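Local coordinates for LPP20 lipofamily protein (Helicobacter pylori R046Wa, PDB 4KZS) that is a secreted protein of unknown function, built around a three-helix bundle and possibly linked to the outer membrane and the Tol-Pal system, at residues 114-126 and 161-174. Numbering follows the deposited sequence.
Sequences YNALYGQFSTLMP and VGSLENYEKIYYQN
Tyr-167 lies between Tyr-118 and Phe-121, and the three rings form an aromatic cluster. The Tyr-167 ring turns the edge that carries CE2 toward the face of Tyr-118. This is an offset edge-to-face pair with centroids 4.9 Å apart and planes at 67°. Phe-121 in turn points its edge at a face of Tyr-167, with planes at 62°. Its CB also sits over that ring, 4.1 Å from the centroid, as a CH-pi contact. Phe-121 CG is anti to the backbone N (chi1 -160°), which carries its ring alongside that of Tyr-167, the two side chains running past each other in opposite directions. Met-125 SD lies at the edge of the Tyr-167 ring and is 4.4 Å from Ile-170 CD1.

At the other end, Val-161 CG1 stands over the face of Tyr-114, 3.8 Å from the ring centroid. Tyr-114 OH reaches Leu-164 CG at 3.5 Å and hydrogen-bonds to Glu-151 of helix 135-157. Between these sites, Tyr-118 OH gives a weak hydrogen bond to the backbone carbonyl Ser-163 O, 2.8 Å away.

The 114-121 part of helix 103-121 and helix 165-172 run roughly in the same direction. Met-140, Leu-143 and Leu-144 of helix 135-157 also pack on Phe-121. The contact thus rests on ring and aliphatic packing, and little on directional polar bonds between the segments.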
ATOM      1  N   TYR A 114     -14.120  -2.830   1.473  1.00 41.70           N
ATOM      2  CA  TYR A 114     -14.090  -1.425   1.124  1.00 43.15           C
ATOM      3  C   TYR A 114     -14.340  -0.535   2.339  1.00 46.68           C
ATOM      4  O   TYR A 114     -13.447   0.231   2.685  1.00 48.14           O
ATOM      5  CB  TYR A 114     -15.124  -1.129   0.062  1.00 44.65           C
ATOM      6  CG  TYR A 114     -15.108   0.276  -0.391  1.00 47.54           C
ATOM      7  CD1 TYR A 114     -15.760   1.230   0.331  1.00 56.89           C
ATOM      8  CD2 TYR A 114     -14.461   0.655  -1.558  1.00 53.89           C
ATOM      9  CE1 TYR A 114     -15.781   2.547  -0.073  1.00 66.90           C
ATOM     10  CE2 TYR A 114     -14.462   1.976  -1.982  1.00 61.53           C
ATOM     11  CZ  TYR A 114     -15.135   2.931  -1.225  1.00 68.94           C
ATOM     12  OH  TYR A 114     -15.190   4.274  -1.579  1.00 69.20           O
ATOM     13  N   ASN A 115     -15.525  -0.648   2.986  1.00 41.23           N
ATOM     14  CA  ASN A 115     -15.834   0.094   4.208  1.00 35.93           C
ATOM     15  C   ASN A 115     -14.683   0.047   5.218  1.00 42.57           C
ATOM     16  O   ASN A 115     -14.389   1.042   5.861  1.00 53.91           O
ATOM     17  CB  ASN A 115     -17.094  -0.394   4.846  1.00 33.68           C
ATOM     18  CG  ASN A 115     -18.287  -0.296   3.909  1.00 38.84           C
ATOM     19  OD1 ASN A 115     -18.255   0.456   2.933  1.00 36.75           O
ATOM     20  ND2 ASN A 115     -19.338  -1.089   4.169  1.00 38.05           N
ATOM     21  N   ALA A 116     -13.973  -1.066   5.286  1.00 40.70           N
ATOM     22  CA  ALA A 116     -12.888  -1.215   6.230  1.00 45.02           C
ATOM     23  C   ALA A 116     -11.720  -0.399   5.751  1.00 53.51           C
ATOM     24  O   ALA A 116     -11.018   0.199   6.556  1.00 67.20           O
ATOM     25  CB  ALA A 116     -12.489  -2.680   6.377  1.00 36.27           C
ATOM     26  N   LEU A 117     -11.513  -0.363   4.438  1.00 56.40           N
ATOM     27  CA  LEU A 117     -10.466   0.498   3.881  1.00 55.65           C
ATOM     28  C   LEU A 117     -10.766   1.991   4.127  1.00 57.75           C
ATOM     29  O   LEU A 117      -9.847   2.723   4.475  1.00 55.74           O
ATOM     30  CB  LEU A 117     -10.211   0.209   2.395  1.00 48.12           C
ATOM     31  CG  LEU A 117      -9.568  -1.174   2.219  1.00 46.26           C
ATOM     32  CD1 LEU A 117      -9.703  -1.654   0.782  1.00 42.26           C
ATOM     33  CD2 LEU A 117      -8.124  -1.191   2.645  1.00 45.86           C
ATOM     34  N   TYR A 118     -12.032   2.410   3.975  1.00 52.74           N
ATOM     35  CA  TYR A 118     -12.446   3.813   4.081  1.00 55.16           C
ATOM     36  C   TYR A 118     -12.129   4.270   5.475  1.00 64.53           C
ATOM     37  O   TYR A 118     -11.323   5.169   5.696  1.00 77.07           O
ATOM     38  CB  TYR A 118     -13.944   3.892   3.921  1.00 59.41           C
ATOM     39  CG  TYR A 118     -14.558   5.107   3.233  1.00 64.07           C
ATOM     40  CD1 TYR A 118     -14.657   6.343   3.871  1.00 66.13           C
ATOM     41  CD2 TYR A 118     -15.138   4.974   1.972  1.00 74.38           C
ATOM     42  CE1 TYR A 118     -15.275   7.428   3.253  1.00 68.50           C
ATOM     43  CE2 TYR A 118     -15.762   6.035   1.334  1.00 85.24           C
ATOM     44  CZ  TYR A 118     -15.826   7.264   1.973  1.00 89.04           C
ATOM     45  OH  TYR A 118     -16.454   8.306   1.313  1.00103.90           O
ATOM     46  N   GLY A 119     -12.717   3.586   6.440  1.00 67.38           N
ATOM     47  CA  GLY A 119     -12.522   3.935   7.825  1.00 59.57           C
ATOM     48  C   GLY A 119     -11.147   3.574   8.370  1.00 64.61           C
ATOM     49  O   GLY A 119     -10.885   3.689   9.572  1.00 71.43           O
ATOM     50  N   GLN A 120     -10.257   3.106   7.523  1.00 59.28           N
ATOM     51  CA  GLN A 120      -8.915   2.919   8.014  1.00 57.37           C
ATOM     52  C   GLN A 120      -8.114   4.151   7.625  1.00 72.81           C
ATOM     53  O   GLN A 120      -7.033   4.378   8.166  1.00 76.98           O
ATOM     54  CB  GLN A 120      -8.291   1.699   7.386  1.00 48.77           C
ATOM     55  CG  GLN A 120      -6.964   1.399   8.007  1.00 65.41           C
ATOM     56  CD  GLN A 120      -6.352   0.168   7.433  1.00 78.65           C
ATOM     57  OE1 GLN A 120      -7.069  -0.743   6.999  1.00 81.10           O
ATOM     58  NE2 GLN A 120      -5.010   0.120   7.412  1.00 90.27           N
ATOM     59  N   PHE A 121      -8.642   4.913   6.659  1.00 73.77           N
ATOM     60  CA  PHE A 121      -7.930   6.014   6.037  1.00 81.91           C
ATOM     61  C   PHE A 121      -8.019   7.148   6.997  1.00 86.63           C
ATOM     62  O   PHE A 121      -7.015   7.793   7.292  1.00 83.22           O
ATOM     63  CB  PHE A 121      -8.594   6.432   4.720  1.00 91.27           C
ATOM     64  CG  PHE A 121      -7.693   7.205   3.787  1.00 96.65           C
ATOM     65  CD1 PHE A 121      -6.665   6.564   3.103  1.00104.82           C
ATOM     66  CD2 PHE A 121      -7.879   8.563   3.571  1.00104.65           C
ATOM     67  CE1 PHE A 121      -5.840   7.263   2.226  1.00112.70           C
ATOM     68  CE2 PHE A 121      -7.067   9.269   2.689  1.00107.88           C
ATOM     69  CZ  PHE A 121      -6.048   8.613   2.011  1.00108.76           C
ATOM     70  N   SER A 122      -9.239   7.370   7.490  1.00 93.31           N
ATOM     71  CA  SER A 122      -9.509   8.423   8.460  1.00 89.16           C
ATOM     72  C   SER A 122      -8.533   8.353   9.629  1.00 79.89           C
ATOM     73  O   SER A 122      -8.131   9.382  10.153  1.00 91.18           O
ATOM     74  CB  SER A 122     -10.942   8.346   8.942  1.00 96.20           C
ATOM     75  OG  SER A 122     -11.182   7.040   9.417  1.00114.87           O
ATOM     76  N   THR A 123      -8.105   7.147   9.993  1.00 78.65           N
ATOM     77  CA  THR A 123      -7.125   6.964  11.074  1.00 82.50           C
ATOM     78  C   THR A 123      -5.661   7.142  10.618  1.00 92.94           C
ATOM     79  O   THR A 123      -4.711   6.779  11.336  1.00 88.43           O
ATOM     80  CB  THR A 123      -7.301   5.604  11.807  1.00 68.47           C
ATOM     81  OG1 THR A 123      -6.494   4.590  11.188  1.00 66.69           O
ATOM     82  CG2 THR A 123      -8.776   5.201  11.875  1.00 59.20           C
ATOM     83  N   LEU A 124      -5.489   7.702   9.427  1.00 97.92           N
ATOM     84  CA  LEU A 124      -4.168   7.898   8.862  1.00 95.10           C
ATOM     85  C   LEU A 124      -3.898   9.347   8.478  1.00106.65           C
ATOM     86  O   LEU A 124      -2.756   9.703   8.220  1.00113.83           O
ATOM     87  CB  LEU A 124      -3.979   6.991   7.655  1.00 83.78           C
ATOM     88  CG  LEU A 124      -3.459   5.603   7.969  1.00 79.67           C
ATOM     89  CD1 LEU A 124      -3.373   4.796   6.681  1.00 75.97           C
ATOM     90  CD2 LEU A 124      -2.101   5.720   8.638  1.00 80.86           C
ATOM     91  N   MET A 125      -4.943  10.172   8.467  1.00105.17           N
ATOM     92  CA  MET A 125      -4.863  11.578   8.060  1.00114.36           C
ATOM     93  C   MET A 125      -3.930  12.475   8.901  1.00138.91           C
ATOM     94  O   MET A 125      -3.223  11.966   9.771  1.00147.54           O
ATOM     95  CB  MET A 125      -6.259  12.141   8.068  1.00 99.31           C
ATOM     96  CG  MET A 125      -7.138  11.449   7.072  1.00 98.38           C
ATOM     97  SD  MET A 125      -8.718  12.276   7.082  1.00128.60           S
ATOM     98  CE  MET A 125      -9.371  11.798   8.693  1.00124.92           C
ATOM     99  N   PRO A 126      -3.915  13.815   8.636  1.00148.38           N
ATOM    100  CA  PRO A 126      -3.073  14.773   9.359  1.00148.13           C
ATOM    101  C   PRO A 126      -2.791  14.453  10.835  1.00161.74           C
ATOM    102  O   PRO A 126      -1.646  14.115  11.171  1.00163.57           O
ATOM    103  CB  PRO A 126      -3.861  16.075   9.221  1.00143.90           C
ATOM    104  CG  PRO A 126      -4.465  15.967   7.859  1.00138.24           C
ATOM    105  CD  PRO A 126      -4.618  14.498   7.531  1.00144.96           C
ATOM    106  N   VAL A 161     -21.857   3.544  -1.785  1.00125.16           N
ATOM    107  CA  VAL A 161     -20.564   4.027  -1.221  1.00119.94           C
ATOM    108  C   VAL A 161     -19.880   5.212  -1.937  1.00111.80           C
ATOM    109  O   VAL A 161     -18.925   5.828  -1.411  1.00108.66           O
ATOM    110  CB  VAL A 161     -19.582   2.883  -0.885  1.00118.27           C
ATOM    111  CG1 VAL A 161     -18.581   2.668  -2.027  1.00107.76           C
ATOM    112  CG2 VAL A 161     -18.906   3.178   0.459  1.00116.03           C
ATOM    113  N   GLY A 162     -20.373   5.521  -3.128  1.00104.88           N
ATOM    114  CA  GLY A 162     -20.128   6.832  -3.736  1.00129.53           C
ATOM    115  C   GLY A 162     -18.706   7.346  -3.981  1.00136.19           C
ATOM    116  O   GLY A 162     -18.278   7.412  -5.147  1.00131.07           O
ATOM    117  N   SER A 163     -17.966   7.739  -2.931  1.00118.72           N
ATOM    118  CA  SER A 163     -16.736   8.518  -3.205  1.00 96.63           C
ATOM    119  C   SER A 163     -15.398   8.418  -2.443  1.00 93.90           C
ATOM    120  O   SER A 163     -15.324   8.422  -1.201  1.00 79.72           O
ATOM    121  CB  SER A 163     -17.053   9.991  -3.363  1.00 93.92           C
ATOM    122  OG  SER A 163     -15.899  10.618  -3.881  1.00 94.83           O
ATOM    123  N   LEU A 164     -14.334   8.407  -3.250  1.00 85.79           N
ATOM    124  CA  LEU A 164     -12.961   8.497  -2.759  1.00 77.59           C
ATOM    125  C   LEU A 164     -12.342   9.839  -3.092  1.00 73.48           C
ATOM    126  O   LEU A 164     -11.394  10.250  -2.434  1.00 78.85           O
ATOM    127  CB  LEU A 164     -12.093   7.386  -3.334  1.00 66.73           C
ATOM    128  CG  LEU A 164     -12.408   6.016  -2.742  1.00 63.11           C
ATOM    129  CD1 LEU A 164     -11.899   4.895  -3.640  1.00 59.70           C
ATOM    130  CD2 LEU A 164     -11.838   5.904  -1.345  1.00 68.98           C
ATOM    131  N   GLU A 165     -12.889  10.516  -4.099  1.00 71.48           N
ATOM    132  CA  GLU A 165     -12.415  11.828  -4.551  1.00 76.16           C
ATOM    133  C   GLU A 165     -11.917  12.719  -3.419  1.00 81.41           C
ATOM    134  O   GLU A 165     -10.910  13.412  -3.552  1.00 80.71           O
ATOM    135  CB  GLU A 165     -13.506  12.569  -5.319  1.00 76.75           C
ATOM    136  CG  GLU A 165     -13.296  14.079  -5.400  1.00 88.45           C
ATOM    137  CD  GLU A 165     -13.975  14.724  -6.586  1.00105.45           C
ATOM    138  OE1 GLU A 165     -14.033  15.980  -6.610  1.00109.58           O
ATOM    139  OE2 GLU A 165     -14.440  13.978  -7.487  1.00105.37           O
ATOM    140  N   ASN A 166     -12.624  12.685  -2.304  1.00 75.08           N
ATOM    141  CA  ASN A 166     -12.283  13.537  -1.203  1.00 72.26           C
ATOM    142  C   ASN A 166     -11.023  13.110  -0.545  1.00 67.25           C
ATOM    143  O   ASN A 166     -10.228  13.935  -0.116  1.00 66.85           O
ATOM    144  CB  ASN A 166     -13.389  13.510  -0.174  1.00 77.44           C
ATOM    145  CG  ASN A 166     -13.705  14.882   0.332  1.00 87.11           C
ATOM    146  OD1 ASN A 166     -13.007  15.397   1.211  1.00 94.79           O
ATOM    147  ND2 ASN A 166     -14.745  15.514  -0.253  1.00 80.27           N
ATOM    148  N   TYR A 167     -10.868  11.804  -0.428  1.00 65.49           N
ATOM    149  CA  TYR A 167      -9.724  11.258   0.229  1.00 66.00           C
ATOM    150  C   TYR A 167      -8.526  11.470  -0.640  1.00 62.58           C
ATOM    151  O   TYR A 167      -7.451  11.786  -0.158  1.00 67.23           O
ATOM    152  CB  TYR A 167      -9.918   9.788   0.429  1.00 71.10           C
ATOM    153  CG  TYR A 167     -10.596   9.435   1.711  1.00 83.69           C
ATOM    154  CD1 TYR A 167     -10.289  10.099   2.890  1.00 85.67           C
ATOM    155  CD2 TYR A 167     -11.506   8.393   1.758  1.00 84.43           C
ATOM    156  CE1 TYR A 167     -10.893   9.750   4.081  1.00 95.49           C
ATOM    157  CE2 TYR A 167     -12.108   8.032   2.945  1.00 89.31           C
ATOM    158  CZ  TYR A 167     -11.804   8.716   4.105  1.00 93.41           C
ATOM    159  OH  TYR A 167     -12.394   8.366   5.299  1.00 98.95           O
ATOM    160  N   GLU A 168      -8.714  11.302  -1.933  1.00 57.76           N
ATOM    161  CA  GLU A 168      -7.645  11.536  -2.853  1.00 60.36           C
ATOM    162  C   GLU A 168      -7.089  12.938  -2.615  1.00 61.68           C
ATOM    163  O   GLU A 168      -5.932  13.088  -2.247  1.00 65.44           O
ATOM    164  CB  GLU A 168      -8.138  11.335  -4.267  1.00 60.23           C
ATOM    165  CG  GLU A 168      -8.324   9.867  -4.594  1.00 66.47           C
ATOM    166  CD  GLU A 168      -7.043   9.180  -5.030  1.00 73.59           C
ATOM    167  OE1 GLU A 168      -7.053   7.957  -5.248  1.00 79.95           O
ATOM    168  OE2 GLU A 168      -6.017   9.853  -5.187  1.00 73.16           O
ATOM    169  N   LYS A 169      -7.922  13.956  -2.772  1.00 61.88           N
ATOM    170  CA  LYS A 169      -7.542  15.317  -2.390  1.00 65.36           C
ATOM    171  C   LYS A 169      -6.677  15.326  -1.149  1.00 57.35           C
ATOM    172  O   LYS A 169      -5.506  15.660  -1.205  1.00 59.12           O
ATOM    173  CB  LYS A 169      -8.760  16.224  -2.196  1.00 71.61           C
ATOM    174  CG  LYS A 169      -8.393  17.672  -1.902  1.00 79.40           C
ATOM    175  CD  LYS A 169      -7.753  18.354  -3.116  1.00 88.21           C
ATOM    176  CE  LYS A 169      -7.371  19.798  -2.807  1.00 85.30           C
ATOM    177  NZ  LYS A 169      -6.882  20.600  -3.949  1.00 78.03           N
ATOM    178  N   ILE A 170      -7.236  14.930  -0.025  1.00 60.35           N
ATOM    179  CA  ILE A 170      -6.458  14.903   1.224  1.00 56.09           C
ATOM    180  C   ILE A 170      -5.096  14.226   1.082  1.00 53.55           C
ATOM    181  O   ILE A 170      -4.169  14.528   1.825  1.00 57.79           O
ATOM    182  CB  ILE A 170      -7.266  14.185   2.291  1.00 57.34           C
ATOM    183  CG1 ILE A 170      -8.515  14.997   2.599  1.00 59.34           C
ATOM    184  CG2 ILE A 170      -6.429  13.917   3.530  1.00 61.29           C
ATOM    185  CD1 ILE A 170      -9.591  14.156   3.252  1.00 80.11           C
ATOM    186  N   TYR A 171      -4.996  13.290   0.140  1.00 56.80           N
ATOM    187  CA  TYR A 171      -3.767  12.508  -0.109  1.00 54.05           C
ATOM    188  C   TYR A 171      -2.754  13.313  -0.932  1.00 55.61           C
ATOM    189  O   TYR A 171      -1.606  13.452  -0.543  1.00 62.46           O
ATOM    190  CB  TYR A 171      -4.109  11.202  -0.848  1.00 44.83           C
ATOM    191  CG  TYR A 171      -2.913  10.380  -1.280  1.00 40.60           C
ATOM    192  CD1 TYR A 171      -2.673  10.091  -2.616  1.00 40.28           C
ATOM    193  CD2 TYR A 171      -2.031   9.887  -0.351  1.00 44.63           C
ATOM    194  CE1 TYR A 171      -1.583   9.313  -3.009  1.00 37.93           C
ATOM    195  CE2 TYR A 171      -0.963   9.094  -0.713  1.00 43.68           C
ATOM    196  CZ  TYR A 171      -0.731   8.818  -2.056  1.00 40.81           C
ATOM    197  OH  TYR A 171       0.369   8.034  -2.407  1.00 39.24           O
ATOM    198  N   TYR A 172      -3.189  13.845  -2.068  1.00 55.98           N
ATOM    199  CA  TYR A 172      -2.322  14.682  -2.886  1.00 53.57           C
ATOM    200  C   TYR A 172      -1.913  15.956  -2.189  1.00 50.97           C
ATOM    201  O   TYR A 172      -0.784  16.422  -2.392  1.00 58.24           O
ATOM    202  CB  TYR A 172      -2.883  14.923  -4.286  1.00 52.44           C
ATOM    203  CG  TYR A 172      -2.762  13.679  -5.113  1.00 49.83           C
ATOM    204  CD1 TYR A 172      -3.844  13.155  -5.771  1.00 49.35           C
ATOM    205  CD2 TYR A 172      -1.556  12.975  -5.181  1.00 51.98           C
ATOM    206  CE1 TYR A 172      -3.753  11.978  -6.530  1.00 49.08           C
ATOM    207  CE2 TYR A 172      -1.443  11.794  -5.921  1.00 50.42           C
ATOM    208  CZ  TYR A 172      -2.551  11.304  -6.588  1.00 51.12           C
ATOM    209  OH  TYR A 172      -2.483  10.144  -7.297  1.00 59.62           O
ATOM    210  N   GLN A 173      -2.747  16.463  -1.287  1.00 52.08           N
ATOM    211  CA  GLN A 173      -2.363  17.694  -0.627  1.00 61.87           C
ATOM    212  C   GLN A 173      -1.620  17.580   0.677  1.00 58.15           C
ATOM    213  O   GLN A 173      -1.217  18.583   1.222  1.00 70.60           O
ATOM    214  CB  GLN A 173      -3.505  18.692  -0.527  1.00 66.18           C
ATOM    215  CG  GLN A 173      -4.604  18.295   0.404  1.00 81.26           C
ATOM    216  CD  GLN A 173      -5.486  19.474   0.728  1.00 86.97           C
ATOM    217  OE1 GLN A 173      -5.204  20.230   1.648  1.00 82.49           O
ATOM    218  NE2 GLN A 173      -6.550  19.646  -0.039  1.00 88.61           N
ATOM    219  N   ASN A 174      -1.391  16.379   1.162  1.00 58.72           N
ATOM    220  CA  ASN A 174      -0.702  16.239   2.440  1.00 54.68           C
ATOM    221  C   ASN A 174       0.217  15.063   2.413  1.00 55.01           C
ATOM    222  O   ASN A 174       1.207  15.033   3.148  1.00 57.24           O
ATOM    223  CB  ASN A 174      -1.699  16.026   3.590  1.00 60.51           C
ATOM    224  CG  ASN A 174      -2.621  17.209   3.790  1.00 72.87           C
ATOM    225  OD1 ASN A 174      -2.167  18.310   4.108  1.00 87.43           O
ATOM    226  ND2 ASN A 174      -3.919  16.996   3.598  1.00 61.07           N
TER